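Local coordinates for nuclease-like protein (Chaetomium thermophilum, PDB 6GRB), which resolves four-way (Holliday) DNA junctions during recombination and probably cleaves 5'-flaps as well, as a metal-dependent nuclease of the XPG family, at residues K8-G13 with G180-D185; E122-Y127 with V281-A286; V134-S139 with S149-R154; A213-K218 with F254-H259. One frame throughout, in Å; residues are numbered along the deposited sequence.

Interaction 1. Residues K8-G13 with G180-D185; sequences KEIGSG and GPSGLD
Between Glu9 and Ser182 the one flat group that matters is a peptide: the carbonyl O of Glu9, in the last turn of helix 6-10, meets Ser182 CB at 3.4 Å. No aromatic ring joins in, and the Glu9 side chain offers its CB, not its carboxylate, to CD1 of Leu184. Close by, Ile10 CG2 lies 3.9 Å from Ser182 OG and 4.0 Å from Leu184 CD1, and the two aliphatic side chains cross at about a right angle. Ile10 carries CG1 between its backbone N and carbonyl carbon (chi1 70°), which places CG2 beside the N, where it faces the loop. Ser182 OG does not bond to the helix. It accepts from Leu184 N at 3.0 Å, nearly straight at 170°, which makes an ST turn and ties together the two loop residues that touch the helix end. Gly11 then leaves the helix with positive phi, taking the chain away from the contact. Helix 174-178 lends Ile177 to both Ile10 and Ser182, while Leu184 also rests on helix 210-226 through Cys214 and Ala217. The contact therefore joins the N-terminal part of the nuclease to the loop that follows helix 174-178. With no hydrogen bond across it, it rests on van der Waals contact, a carbonyl oxygen against a CB and one apolar side-chain pair, while the Ser182 hydroxyl accepts within its own turn.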
loop_
_atom_site.group_PDB
_atom_site.type_symbol
_atom_site.label_atom_id
_atom_site.label_comp_id
_atom_site.label_asym_id
_atom_site.label_seq_id
_atom_site.Cartn_x
_atom_site.Cartn_y
_atom_site.Cartn_z
ATOM N N LYS A 8 -5.309 -19.348 6.135
ATOM C CA LYS A 8 -5.240 -20.526 6.986
ATOM C C LYS A 8 -3.900 -21.228 6.827
ATOM O O LYS A 8 -3.431 -21.884 7.757
ATOM C CB LYS A 8 -6.395 -21.480 6.675
ATOM C CG LYS A 8 -7.653 -21.296 7.541
ATOM C CD LYS A 8 -8.607 -20.201 6.994
ATOM C CE LYS A 8 -9.893 -20.068 7.868
ATOM N NZ LYS A 8 -10.829 -18.945 7.447
ATOM N N GLU A 9 -3.245 -21.070 5.678
ATOM C CA GLU A 9 -1.953 -21.713 5.442
ATOM C C GLU A 9 -0.778 -20.817 5.831
ATOM O O GLU A 9 0.100 -21.237 6.591
ATOM C CB GLU A 9 -1.840 -22.139 3.971
ATOM C CG GLU A 9 -2.963 -23.070 3.527
ATOM C CD GLU A 9 -3.143 -24.253 4.468
ATOM O OE1 GLU A 9 -2.124 -24.850 4.893
ATOM O OE2 GLU A 9 -4.309 -24.583 4.788
ATOM N N ILE A 10 -0.726 -19.590 5.304
ATOM C CA ILE A 10 0.457 -18.767 5.546
ATOM C C ILE A 10 0.336 -17.906 6.796
ATOM O O ILE A 10 1.349 -17.353 7.254
ATOM C CB ILE A 10 0.789 -17.899 4.320
ATOM C CG1 ILE A 10 -0.255 -16.816 4.127
ATOM C CG2 ILE A 10 0.836 -18.753 3.085
ATOM C CD1 ILE A 10 -0.014 -16.018 2.902
ATOM N N GLY A 11 -0.838 -17.843 7.407
ATOM C CA GLY A 11 -1.114 -16.916 8.481
ATOM C C GLY A 11 -1.906 -15.715 7.983
ATOM O O GLY A 11 -1.913 -15.376 6.797
ATOM N N SER A 12 -2.598 -15.064 8.911
ATOM C CA SER A 12 -3.349 -13.876 8.542
ATOM C C SER A 12 -2.478 -12.628 8.419
ATOM O O SER A 12 -2.951 -11.626 7.875
ATOM C CB SER A 12 -4.459 -13.638 9.552
ATOM O OG SER A 12 -3.923 -13.779 10.853
ATOM N N GLY A 13 -1.224 -12.667 8.866
ATOM C CA GLY A 13 -0.308 -11.556 8.709
ATOM C C GLY A 13 -0.208 -10.715 9.969
ATOM O O GLY A 13 -0.966 -10.874 10.930
ATOM N N GLY A 180 8.203 -20.403 7.050
ATOM C CA GLY A 180 7.298 -20.672 8.148
ATOM C C GLY A 180 6.684 -22.053 8.034
ATOM O O GLY A 180 7.209 -22.930 7.334
ATOM N N PRO A 181 5.548 -22.275 8.713
ATOM C CA PRO A 181 4.952 -23.629 8.692
ATOM C C PRO A 181 4.528 -24.088 7.301
ATOM O O PRO A 181 4.819 -25.230 6.912
ATOM C CB PRO A 181 3.758 -23.500 9.658
ATOM C CG PRO A 181 4.105 -22.336 10.542
ATOM C CD PRO A 181 4.828 -21.369 9.623
ATOM N N SER A 182 3.850 -23.234 6.530
ATOM C CA SER A 182 3.358 -23.678 5.231
ATOM C C SER A 182 4.500 -24.084 4.308
ATOM O O SER A 182 4.344 -24.999 3.489
ATOM C CB SER A 182 2.528 -22.577 4.578
ATOM O OG SER A 182 3.363 -21.535 4.095
ATOM N N GLY A 183 5.653 -23.425 4.430
ATOM C CA GLY A 183 6.701 -23.564 3.446
ATOM C C GLY A 183 6.408 -22.952 2.092
ATOM O O GLY A 183 7.218 -23.111 1.173
ATOM N N LEU A 184 5.292 -22.244 1.930
ATOM C CA LEU A 184 4.879 -21.777 0.613
ATOM C C LEU A 184 5.755 -20.618 0.161
ATOM O O LEU A 184 5.786 -19.566 0.802
ATOM C CB LEU A 184 3.410 -21.364 0.621
ATOM C CG LEU A 184 2.427 -22.520 0.433
ATOM C CD1 LEU A 184 1.004 -22.076 0.776
ATOM C CD2 LEU A 184 2.516 -23.086 -0.988
ATOM N N ASP A 185 6.468 -20.813 -0.934
ATOM C CA ASP A 185 7.186 -19.750 -1.617
ATOM C C ASP A 185 6.496 -19.484 -2.939
ATOM O O ASP A 185 5.489 -20.110 -3.276
ATOM C CB ASP A 185 8.661 -20.105 -1.819
ATOM C CG ASP A 185 8.869 -21.420 -2.599
ATOM O OD1 ASP A 185 8.665 -21.441 -3.845
ATOM O OD2 ASP A 185 9.262 -22.426 -1.963
#

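Interaction 2. Residues E122-Y127 with V281-A286; sequences EAECAY and VVSSPA
Glu124 grips Ser283 with its carboxylate, and Val282 makes a CH-pi contact with Tyr127; together they pin the incoming chain of 281-286 against helix 121-130, in a largely buried place on the nuclease domain. Glu124 holds Ser283 twice: OE2 takes the backbone N of Ser283 at 2.9 Å through its syn lone pair (146°), and OE1 accepts from Ser283 OG, modelled at a very short 2.4 Å whose exact value is doubtful. The Glu124 chain bends at chi2 (91°), which swings the carboxylate toward Ser283, and His115 NE2 adds a further bond to OE1. The same helix carries Glu122, a metal ligand in another structure of this protein, two residues before Glu124. One helical turn after Glu124, the Tyr127 ring receives Val282 CG2 over one face, 3.6 Å from its centroid. The other methyl, Val282 CG1, reaches Tyr127 CB at 3.7 Å and lies equally near the carbonyl O of Ala123. Ser284 then N-caps helix 285-294 through Thr287 N.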
loop_
_atom_site.group_PDB
_atom_site.type_symbol
_atom_site.label_atom_id
_atom_site.label_comp_id
_atom_site.label_asym_id
_atom_site.label_seq_id
_atom_site.Cartn_x
_atom_site.Cartn_y
_atom_site.Cartn_z
ATOM N N GLU A 122 -1.383 -5.547 -10.027
ATOM C CA GLU A 122 -0.724 -6.314 -8.961
ATOM C C GLU A 122 0.628 -6.834 -9.420
ATOM O O GLU A 122 1.598 -6.838 -8.647
ATOM C CB GLU A 122 -1.578 -7.494 -8.491
ATOM C CG GLU A 122 -3.067 -7.214 -8.407
ATOM C CD GLU A 122 -3.800 -7.432 -9.735
ATOM O OE1 GLU A 122 -3.752 -8.594 -10.240
ATOM O OE2 GLU A 122 -4.419 -6.453 -10.266
ATOM N N ALA A 123 0.699 -7.334 -10.659
ATOM C CA ALA A 123 1.973 -7.820 -11.168
ATOM C C ALA A 123 2.969 -6.685 -11.290
ATOM O O ALA A 123 4.165 -6.890 -11.065
ATOM C CB ALA A 123 1.795 -8.519 -12.509
ATOM N N GLU A 124 2.492 -5.480 -11.600
ATOM C CA GLU A 124 3.406 -4.373 -11.841
ATOM C C GLU A 124 3.901 -3.773 -10.531
ATOM O O GLU A 124 5.102 -3.490 -10.404
ATOM C CB GLU A 124 2.740 -3.331 -12.716
ATOM C CG GLU A 124 3.474 -2.047 -12.796
ATOM C CD GLU A 124 4.464 -2.015 -13.947
ATOM O OE1 GLU A 124 5.060 -0.935 -14.198
ATOM O OE2 GLU A 124 4.640 -3.065 -14.604
ATOM N N CYS A 125 2.997 -3.606 -9.547
ATOM C CA CYS A 125 3.409 -3.219 -8.200
ATOM C C CYS A 125 4.539 -4.114 -7.698
ATOM O O CYS A 125 5.582 -3.628 -7.236
ATOM C CB CYS A 125 2.228 -3.290 -7.231
ATOM S SG CYS A 125 0.927 -2.051 -7.461
ATOM N N ALA A 126 4.333 -5.435 -7.770
ATOM C CA ALA A 126 5.338 -6.377 -7.289
ATOM C C ALA A 126 6.650 -6.219 -8.053
ATOM O O ALA A 126 7.740 -6.264 -7.463
ATOM C CB ALA A 126 4.808 -7.806 -7.408
ATOM N N TYR A 127 6.564 -6.052 -9.372
ATOM C CA TYR A 127 7.762 -5.831 -10.167
ATOM C C TYR A 127 8.475 -4.546 -9.740
ATOM O O TYR A 127 9.704 -4.511 -9.666
ATOM C CB TYR A 127 7.384 -5.809 -11.652
ATOM C CG TYR A 127 8.557 -5.713 -12.598
ATOM C CD1 TYR A 127 9.574 -6.659 -12.582
ATOM C CD2 TYR A 127 8.655 -4.674 -13.499
ATOM C CE1 TYR A 127 10.640 -6.575 -13.435
ATOM C CE2 TYR A 127 9.715 -4.586 -14.375
ATOM C CZ TYR A 127 10.706 -5.533 -14.334
ATOM O OH TYR A 127 11.769 -5.419 -15.209
ATOM N N VAL A 281 3.212 -9.729 -17.483
ATOM C CA VAL A 281 3.382 -8.586 -18.372
ATOM C C VAL A 281 3.614 -7.350 -17.508
ATOM O O VAL A 281 2.688 -6.864 -16.857
ATOM C CB VAL A 281 2.169 -8.398 -19.286
ATOM C CG1 VAL A 281 2.445 -7.292 -20.294
ATOM C CG2 VAL A 281 1.826 -9.684 -19.985
ATOM N N VAL A 282 4.848 -6.839 -17.498
ATOM C CA VAL A 282 5.212 -5.664 -16.728
ATOM C C VAL A 282 5.856 -4.622 -17.644
ATOM O O VAL A 282 6.051 -4.839 -18.844
ATOM C CB VAL A 282 6.154 -6.009 -15.566
ATOM C CG1 VAL A 282 5.440 -6.857 -14.567
ATOM C CG2 VAL A 282 7.374 -6.713 -16.105
ATOM N N SER A 283 6.179 -3.473 -17.055
ATOM C CA SER A 283 6.761 -2.372 -17.808
ATOM C C SER A 283 8.081 -2.780 -18.454
ATOM O O SER A 283 8.808 -3.648 -17.960
ATOM C CB SER A 283 7.002 -1.174 -16.891
ATOM O OG SER A 283 5.792 -0.571 -16.498
ATOM N N SER A 284 8.397 -2.115 -19.561
ATOM C CA SER A 284 9.647 -2.336 -20.264
ATOM C C SER A 284 10.826 -1.974 -19.362
ATOM O O SER A 284 10.672 -1.223 -18.401
ATOM C CB SER A 284 9.686 -1.486 -21.531
ATOM O OG SER A 284 10.008 -0.143 -21.183
ATOM N N PRO A 285 12.018 -2.506 -19.656
ATOM C CA PRO A 285 13.224 -2.044 -18.938
ATOM C C PRO A 285 13.409 -0.534 -18.967
ATOM O O PRO A 285 13.745 0.057 -17.940
ATOM C CB PRO A 285 14.357 -2.769 -19.676
ATOM C CG PRO A 285 13.734 -3.995 -20.200
ATOM C CD PRO A 285 12.315 -3.629 -20.566
ATOM N N ALA A 286 13.185 0.107 -20.117
ATOM C CA ALA A 286 13.360 1.552 -20.210
ATOM C C ALA A 286 12.363 2.291 -19.331
ATOM O O ALA A 286 12.662 3.389 -18.849
ATOM C CB ALA A 286 13.237 2.013 -21.670
#

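Interaction 3. Residues V134-S139 with S149-R154; sequences VDAVLS and SRVTLR
Ala136 and Leu138 fit their side chains around Val151 and Leu153 as two neighbouring parallel strands run side by side, inclined by 24°, in the central sheet of the nuclease domain. Ala136 CB is the small bump: it settles between Val151 CG1, 3.9 Å away, and Leu153 CD1, 4.3 Å away. Next along the same face, Leu138 leans across the strand gap. Its CG lies opposite the backbone N (chi1 -178°), and CD1 drops onto the carbonyl O of Leu153 at 3.4 Å, beside Leu153 CB. Strand 34-37, next in the sheet, sets Leu35 against Ala136 and Leu153, and Ile37 against Leu138. On the other face Val137 CG2 rests against Ser149 OG at 4.0 Å, and helix 121-130 covers it: Glu129 binds Ser149 OG, and Cys125 touches Val137. The backbones are laced by three hydrogen bonds: Val137 N to Val151 O (3.1 Å), Leu153 N to Val137 O (2.6 Å) and Ser139 N to Leu153 O (2.9 Å). The chemistry is that of a largely buried strand pair, tied through the backbone with mainly apolar side chains between, consistent with setting the position of the residues that follow: Glu140, a metal ligand in another structure of this protein, and the magnesium ligands Asp141 and Asp143.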
loop_
_atom_site.group_PDB
_atom_site.type_symbol
_atom_site.label_atom_id
_atom_site.label_comp_id
_atom_site.label_asym_id
_atom_site.label_seq_id
_atom_site.Cartn_x
_atom_site.Cartn_y
_atom_site.Cartn_z
ATOM N N VAL A 134 10.081 0.806 -5.286
ATOM C CA VAL A 134 9.300 0.982 -4.065
ATOM C C VAL A 134 9.739 -0.050 -3.033
ATOM O O VAL A 134 10.358 -1.060 -3.359
ATOM C CB VAL A 134 7.760 0.868 -4.272
ATOM C CG1 VAL A 134 7.273 1.883 -5.276
ATOM C CG2 VAL A 134 7.341 -0.574 -4.643
ATOM N N ASP A 135 9.391 0.213 -1.770
ATOM C CA ASP A 135 9.829 -0.621 -0.647
ATOM C C ASP A 135 8.780 -1.628 -0.202
ATOM O O ASP A 135 9.134 -2.622 0.434
ATOM C CB ASP A 135 10.216 0.237 0.571
ATOM C CG ASP A 135 11.103 1.433 0.209
ATOM O OD1 ASP A 135 12.252 1.243 -0.280
ATOM O OD2 ASP A 135 10.628 2.576 0.421
ATOM N N ALA A 136 7.510 -1.387 -0.517
ATOM C CA ALA A 136 6.427 -2.283 -0.137
ATOM C C ALA A 136 5.266 -2.092 -1.103
ATOM O O ALA A 136 5.151 -1.073 -1.791
ATOM C CB ALA A 136 5.967 -2.043 1.305
ATOM N N VAL A 137 4.390 -3.083 -1.126
ATOM C CA VAL A 137 3.222 -3.081 -1.992
ATOM C C VAL A 137 1.990 -3.080 -1.107
ATOM O O VAL A 137 1.905 -3.873 -0.170
ATOM C CB VAL A 137 3.241 -4.292 -2.951
ATOM C CG1 VAL A 137 1.928 -4.424 -3.699
ATOM C CG2 VAL A 137 4.410 -4.157 -3.940
ATOM N N LEU A 138 1.061 -2.171 -1.385
ATOM C CA LEU A 138 -0.287 -2.170 -0.822
ATOM C C LEU A 138 -1.254 -2.630 -1.912
ATOM O O LEU A 138 -1.490 -1.901 -2.893
ATOM C CB LEU A 138 -0.665 -0.793 -0.289
ATOM C CG LEU A 138 -2.043 -0.659 0.371
ATOM C CD1 LEU A 138 -2.279 -1.635 1.503
ATOM C CD2 LEU A 138 -2.176 0.767 0.874
ATOM N N SER A 139 -1.795 -3.842 -1.745
ATOM C CA SER A 139 -2.740 -4.445 -2.678
ATOM C C SER A 139 -3.920 -5.039 -1.907
ATOM O O SER A 139 -3.997 -4.965 -0.679
ATOM C CB SER A 139 -2.080 -5.533 -3.538
ATOM O OG SER A 139 -3.010 -6.104 -4.466
ATOM N N SER A 149 6.574 -10.279 -5.123
ATOM C CA SER A 149 6.633 -9.314 -4.031
ATOM C C SER A 149 7.306 -9.922 -2.795
ATOM O O SER A 149 7.233 -11.133 -2.549
ATOM C CB SER A 149 5.220 -8.826 -3.691
ATOM O OG SER A 149 5.262 -7.843 -2.674
ATOM N N ARG A 150 7.962 -9.064 -2.012
ATOM C CA ARG A 150 8.593 -9.461 -0.760
ATOM C C ARG A 150 7.827 -8.947 0.455
ATOM O O ARG A 150 7.449 -9.732 1.334
ATOM C CB ARG A 150 10.054 -8.978 -0.732
ATOM N N VAL A 151 7.578 -7.645 0.548
ATOM C CA VAL A 151 6.779 -7.081 1.630
ATOM C C VAL A 151 5.453 -6.629 1.042
ATOM O O VAL A 151 5.402 -5.626 0.313
ATOM C CB VAL A 151 7.479 -5.905 2.319
ATOM C CG1 VAL A 151 6.547 -5.322 3.381
ATOM C CG2 VAL A 151 8.811 -6.361 2.916
ATOM N N THR A 152 4.371 -7.340 1.365
ATOM C CA THR A 152 3.067 -6.997 0.819
ATOM C C THR A 152 2.104 -6.641 1.948
ATOM O O THR A 152 2.108 -7.281 3.003
ATOM C CB THR A 152 2.516 -8.133 -0.056
ATOM O OG1 THR A 152 1.410 -7.630 -0.811
ATOM C CG2 THR A 152 2.047 -9.282 0.771
ATOM N N LEU A 153 1.323 -5.575 1.733
ATOM C CA LEU A 153 0.383 -5.062 2.720
ATOM C C LEU A 153 -1.021 -5.047 2.140
ATOM O O LEU A 153 -1.213 -4.862 0.934
ATOM C CB LEU A 153 0.725 -3.656 3.180
ATOM C CG LEU A 153 2.181 -3.243 3.309
ATOM C CD1 LEU A 153 2.221 -1.725 3.490
ATOM C CD2 LEU A 153 2.908 -3.966 4.447
ATOM N N ARG A 154 -2.001 -5.231 3.021
ATOM C CA ARG A 154 -3.398 -5.196 2.633
ATOM C C ARG A 154 -4.204 -4.598 3.784
ATOM O O ARG A 154 -3.709 -4.448 4.908
ATOM C CB ARG A 154 -3.906 -6.598 2.259
ATOM C CG ARG A 154 -3.762 -7.602 3.374
ATOM C CD ARG A 154 -4.181 -9.033 2.980
ATOM N NE ARG A 154 -4.150 -9.906 4.164
ATOM C CZ ARG A 154 -5.230 -10.329 4.820
ATOM N NH1 ARG A 154 -6.444 -9.991 4.398
ATOM N NH2 ARG A 154 -5.095 -11.103 5.890
#

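Interaction 4. Residues A213-K218 with F254-H259; sequences ACQAAK and FFRTKH. With nucleotides of chain B; nucleotides of chain C.
Gln215 and Phe255 bring their CA atoms to 5.9 Å where the irregular chain 254-259 passes helix 210-226, and no hydrogen bond of any kind joins the two segments. Gln215 supplies nearly all of the helix's share. Its CB touches the carbonyl O of Phe254 at 3.5 Å, its CG comes within 3.6 Å of Phe255 CD1, and the amide continues to NE2. That nitrogen lies at the edge of the Phe255 ring, 3.3 Å from Phe255 CB, with amide and ring planes 67° apart. NE2 also presses on Arg256 CG at 3.1 Å, a close approach without a hydrogen bond. Gln215 starts with CG between its backbone N and carbonyl carbon (chi1 44°) and bends at chi2, which lets the amide lie across the loop. Ala216 adds apolar contact with Phe255 CE1. Beyond the protein pair, the Arg256 guanidinium is layered: His259 NE2 lies over one face, and C5' of DC8 of chain C lies over the centre of the opposite face, 3.1 Å above the plane. Lys258 N donates to OP1 of DG13 of chain B at 2.9 Å, almost straight at 171°. This is probably part of the helical, H2TH-type DNA-binding region of the resolvase. The loop packs against the helix and also meets both DNA strands, gripping one phosphate by a main-chain N-H and meeting a sugar with a flat cation.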
loop_
_atom_site.group_PDB
_atom_site.type_symbol
_atom_site.label_atom_id
_atom_site.label_comp_id
_atom_site.label_asym_id
_atom_site.label_seq_id
_atom_site.Cartn_x
_atom_site.Cartn_y
_atom_site.Cartn_z
ATOM N N ALA A 213 -3.130 -29.324 -2.858
ATOM C CA ALA A 213 -2.189 -28.507 -3.624
ATOM C C ALA A 213 -1.009 -28.096 -2.760
ATOM O O ALA A 213 0.127 -27.997 -3.239
ATOM C CB ALA A 213 -2.875 -27.262 -4.189
ATOM N N CYS A 214 -1.264 -27.863 -1.478
ATOM C CA CYS A 214 -0.245 -27.335 -0.589
ATOM C C CYS A 214 0.730 -28.416 -0.149
ATOM O O CYS A 214 1.914 -28.135 0.041
ATOM C CB CYS A 214 -0.905 -26.686 0.625
ATOM S SG CYS A 214 0.216 -25.655 1.550
ATOM N N GLN A 215 0.255 -29.647 0.048
ATOM C CA GLN A 215 1.184 -30.715 0.376
ATOM C C GLN A 215 1.905 -31.235 -0.863
ATOM O O GLN A 215 2.970 -31.849 -0.733
ATOM C CB GLN A 215 0.470 -31.845 1.154
ATOM C CG GLN A 215 -0.894 -32.289 0.629
ATOM C CD GLN A 215 -1.852 -32.774 1.722
ATOM O OE1 GLN A 215 -1.763 -32.361 2.879
ATOM N NE2 GLN A 215 -2.788 -33.633 1.343
ATOM N N ALA A 216 1.369 -30.964 -2.057
ATOM C CA ALA A 216 2.141 -31.129 -3.286
ATOM C C ALA A 216 3.266 -30.101 -3.364
ATOM O O ALA A 216 4.418 -30.446 -3.652
ATOM C CB ALA A 216 1.224 -31.006 -4.505
ATOM N N ALA A 217 2.941 -28.826 -3.129
ATOM C CA ALA A 217 3.964 -27.785 -3.076
ATOM C C ALA A 217 5.069 -28.153 -2.091
ATOM O O ALA A 217 6.261 -28.042 -2.405
ATOM C CB ALA A 217 3.331 -26.447 -2.697
ATOM N N LYS A 218 4.686 -28.614 -0.894
ATOM C CA LYS A 218 5.668 -28.998 0.113
ATOM C C LYS A 218 6.506 -30.188 -0.339
ATOM O O LYS A 218 7.688 -30.283 0.020
ATOM C CB LYS A 218 4.972 -29.319 1.435
ATOM C CG LYS A 218 4.252 -28.141 2.062
ATOM C CD LYS A 218 3.599 -28.531 3.381
ATOM C CE LYS A 218 4.644 -28.850 4.440
ATOM N NZ LYS A 218 5.573 -27.697 4.648
ATOM N N PHE A 254 3.263 -38.361 0.396
ATOM C CA PHE A 254 3.328 -36.906 0.296
ATOM C C PHE A 254 2.047 -36.206 0.749
ATOM O O PHE A 254 2.074 -34.986 0.955
ATOM C CB PHE A 254 3.640 -36.484 -1.139
ATOM C CG PHE A 254 5.088 -36.579 -1.507
ATOM C CD1 PHE A 254 6.075 -36.549 -0.536
ATOM C CD2 PHE A 254 5.461 -36.684 -2.839
ATOM C CE1 PHE A 254 7.407 -36.638 -0.888
ATOM C CE2 PHE A 254 6.787 -36.769 -3.195
ATOM C CZ PHE A 254 7.762 -36.744 -2.220
ATOM N N PHE A 255 0.952 -36.939 0.902
ATOM C CA PHE A 255 -0.315 -36.362 1.345
ATOM C C PHE A 255 -0.941 -37.090 2.506
ATOM O O PHE A 255 -0.370 -37.996 3.072
ATOM C CB PHE A 255 -1.345 -36.423 0.233
ATOM C CG PHE A 255 -0.783 -36.212 -1.108
ATOM C CD1 PHE A 255 -0.918 -35.000 -1.732
ATOM C CD2 PHE A 255 -0.118 -37.209 -1.735
ATOM C CE1 PHE A 255 -0.402 -34.787 -2.979
ATOM C CE2 PHE A 255 0.404 -37.013 -2.981
ATOM C CZ PHE A 255 0.265 -35.800 -3.608
ATOM N N ARG A 256 -2.141 -36.664 2.848
ATOM C CA ARG A 256 -2.921 -37.312 3.895
ATOM C C ARG A 256 -3.589 -38.589 3.395
ATOM O O ARG A 256 -3.622 -39.599 4.106
ATOM C CB ARG A 256 -3.967 -36.324 4.414
ATOM C CG ARG A 256 -4.493 -35.415 3.299
ATOM C CD ARG A 256 -5.779 -34.646 3.653
ATOM N NE ARG A 256 -6.466 -34.192 2.436
ATOM C CZ ARG A 256 -7.529 -34.797 1.896
ATOM N NH1 ARG A 256 -8.071 -35.882 2.477
ATOM N NH2 ARG A 256 -8.067 -34.297 0.781
ATOM N N THR A 257 -4.148 -38.568 2.187
ATOM C CA THR A 257 -4.875 -39.713 1.655
ATOM C C THR A 257 -4.439 -39.978 0.219
ATOM O O THR A 257 -3.656 -39.226 -0.371
ATOM C CB THR A 257 -6.399 -39.504 1.722
ATOM O OG1 THR A 257 -6.750 -38.229 1.169
ATOM C CG2 THR A 257 -6.888 -39.568 3.156
ATOM N N LYS A 258 -4.924 -41.093 -0.327
ATOM C CA LYS A 258 -4.840 -41.327 -1.757
ATOM C C LYS A 258 -5.887 -40.478 -2.477
ATOM O O LYS A 258 -6.871 -40.021 -1.884
ATOM C CB LYS A 258 -5.040 -42.807 -2.077
ATOM N N HIS A 259 -5.658 -40.261 -3.771
ATOM C CA HIS A 259 -6.537 -39.427 -4.590
ATOM C C HIS A 259 -6.692 -40.044 -5.977
ATOM O O HIS A 259 -6.502 -39.395 -7.007
ATOM C CB HIS A 259 -6.011 -37.989 -4.646
ATOM C CG HIS A 259 -5.954 -37.329 -3.303
ATOM N ND1 HIS A 259 -4.804 -37.284 -2.544
ATOM C CD2 HIS A 259 -6.920 -36.741 -2.558
ATOM C CE1 HIS A 259 -5.058 -36.676 -1.401
ATOM N NE2 HIS A 259 -6.335 -36.339 -1.383
ATOM P P DT B 12 -11.116 -40.935 -3.443
ATOM O OP1 DT B 12 -9.945 -40.592 -4.288
ATOM O OP2 DT B 12 -12.073 -41.966 -3.902
ATOM O "O5'" DT B 12 -10.566 -41.324 -1.990
ATOM C "C5'" DT B 12 -10.004 -40.314 -1.144
ATOM C "C4'" DT B 12 -9.873 -40.812 0.289
ATOM O "O4'" DT B 12 -11.132 -40.678 0.981
ATOM C "C3'" DT B 12 -9.441 -42.268 0.441
ATOM O "O3'" DT B 12 -8.187 -42.285 1.105
ATOM C "C2'" DT B 12 -10.574 -42.933 1.268
ATOM C "C1'" DT B 12 -11.300 -41.739 1.892
ATOM N N1 DT B 12 -12.807 -41.915 2.098
ATOM C C2 DT B 12 -13.387 -41.628 3.337
ATOM O O2 DT B 12 -12.753 -41.293 4.322
ATOM N N3 DT B 12 -14.751 -41.768 3.381
ATOM C C4 DT B 12 -15.589 -42.150 2.342
ATOM O O4 DT B 12 -16.814 -42.263 2.484
ATOM C C5 DT B 12 -14.924 -42.417 1.076
ATOM C C7 DT B 12 -15.722 -42.841 -0.125
ATOM C C6 DT B 12 -13.587 -42.274 1.018
ATOM P P DC C 8 -8.014 -31.563 5.618
ATOM O OP1 DC C 8 -6.540 -31.687 5.496
ATOM O OP2 DC C 8 -8.636 -30.596 6.549
ATOM O "O5'" DC C 8 -8.622 -31.243 4.183
ATOM C "C5'" DC C 8 -8.986 -32.294 3.331
ATOM C "C4'" DC C 8 -10.062 -31.848 2.380
ATOM O "O4'" DC C 8 -11.350 -32.113 2.943
ATOM C "C3'" DC C 8 -10.045 -30.357 2.078
ATOM O "O3'" DC C 8 -9.495 -30.181 0.796
ATOM C "C2'" DC C 8 -11.526 -29.927 2.147
ATOM C "C1'" DC C 8 -12.265 -31.245 2.341
ATOM N N1 DC C 8 -13.456 -31.161 3.223
ATOM C C2 DC C 8 -14.696 -31.574 2.734
ATOM O O2 DC C 8 -14.773 -31.975 1.565
ATOM N N3 DC C 8 -15.779 -31.525 3.557
ATOM C C4 DC C 8 -15.644 -31.082 4.813
ATOM N N4 DC C 8 -16.735 -31.042 5.587
ATOM C C5 DC C 8 -14.380 -30.661 5.327
ATOM C C6 DC C 8 -13.323 -30.724 4.509
ATOM P P DG B 13 -7.353 -43.641 1.295
ATOM O OP1 DG B 13 -5.923 -43.238 1.296
ATOM O OP2 DG B 13 -7.839 -44.691 0.368
ATOM O "O5'" DG B 13 -7.783 -44.113 2.761
ATOM C "C5'" DG B 13 -7.895 -43.140 3.816
ATOM C "C4'" DG B 13 -8.535 -43.761 5.045
ATOM O "O4'" DG B 13 -9.986 -43.700 4.932
ATOM C "C3'" DG B 13 -8.198 -45.240 5.276
ATOM O "O3'" DG B 13 -8.083 -45.478 6.654
ATOM C "C2'" DG B 13 -9.424 -45.944 4.721
ATOM C "C1'" DG B 13 -10.508 -44.987 5.175
ATOM N N9 DG B 13 -11.756 -45.152 4.448
ATOM C C8 DG B 13 -11.903 -45.609 3.159
ATOM N N7 DG B 13 -13.145 -45.679 2.772
ATOM C C5 DG B 13 -13.877 -45.256 3.883
ATOM C C6 DG B 13 -15.277 -45.125 4.063
ATOM O O6 DG B 13 -16.179 -45.364 3.251
ATOM N N1 DG B 13 -15.593 -44.661 5.338
ATOM C C2 DG B 13 -14.676 -44.367 6.321
ATOM N N2 DG B 13 -15.176 -43.931 7.487
ATOM N N3 DG B 13 -13.361 -44.479 6.171
ATOM C C4 DG B 13 -13.033 -44.929 4.927
#

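How the interactions relate
Interactions 2 and 3 belong to the core of the nuclease domain: helix 121-130 touches strand 136-138 through Cys125 and Val137, and both contacts approach the metal-binding acids. Interaction 3 is made by backbone bonds and apolar side chains, whereas interaction 2 depends on a carboxylate and a ring. Interactions 1 and 4 are partly buried and lie on the same side of the chain's centre. Helix 210-226, part of interaction 4, also supports the loop of interaction 1, with a probable bond from Lys218 NZ to Ser182 O. Interaction 1 is held by packing with no cross-bond, and interaction 4 adds direct contacts to DNA. Ser12 O with Arg154 NH2 links interaction 1 to interaction 3.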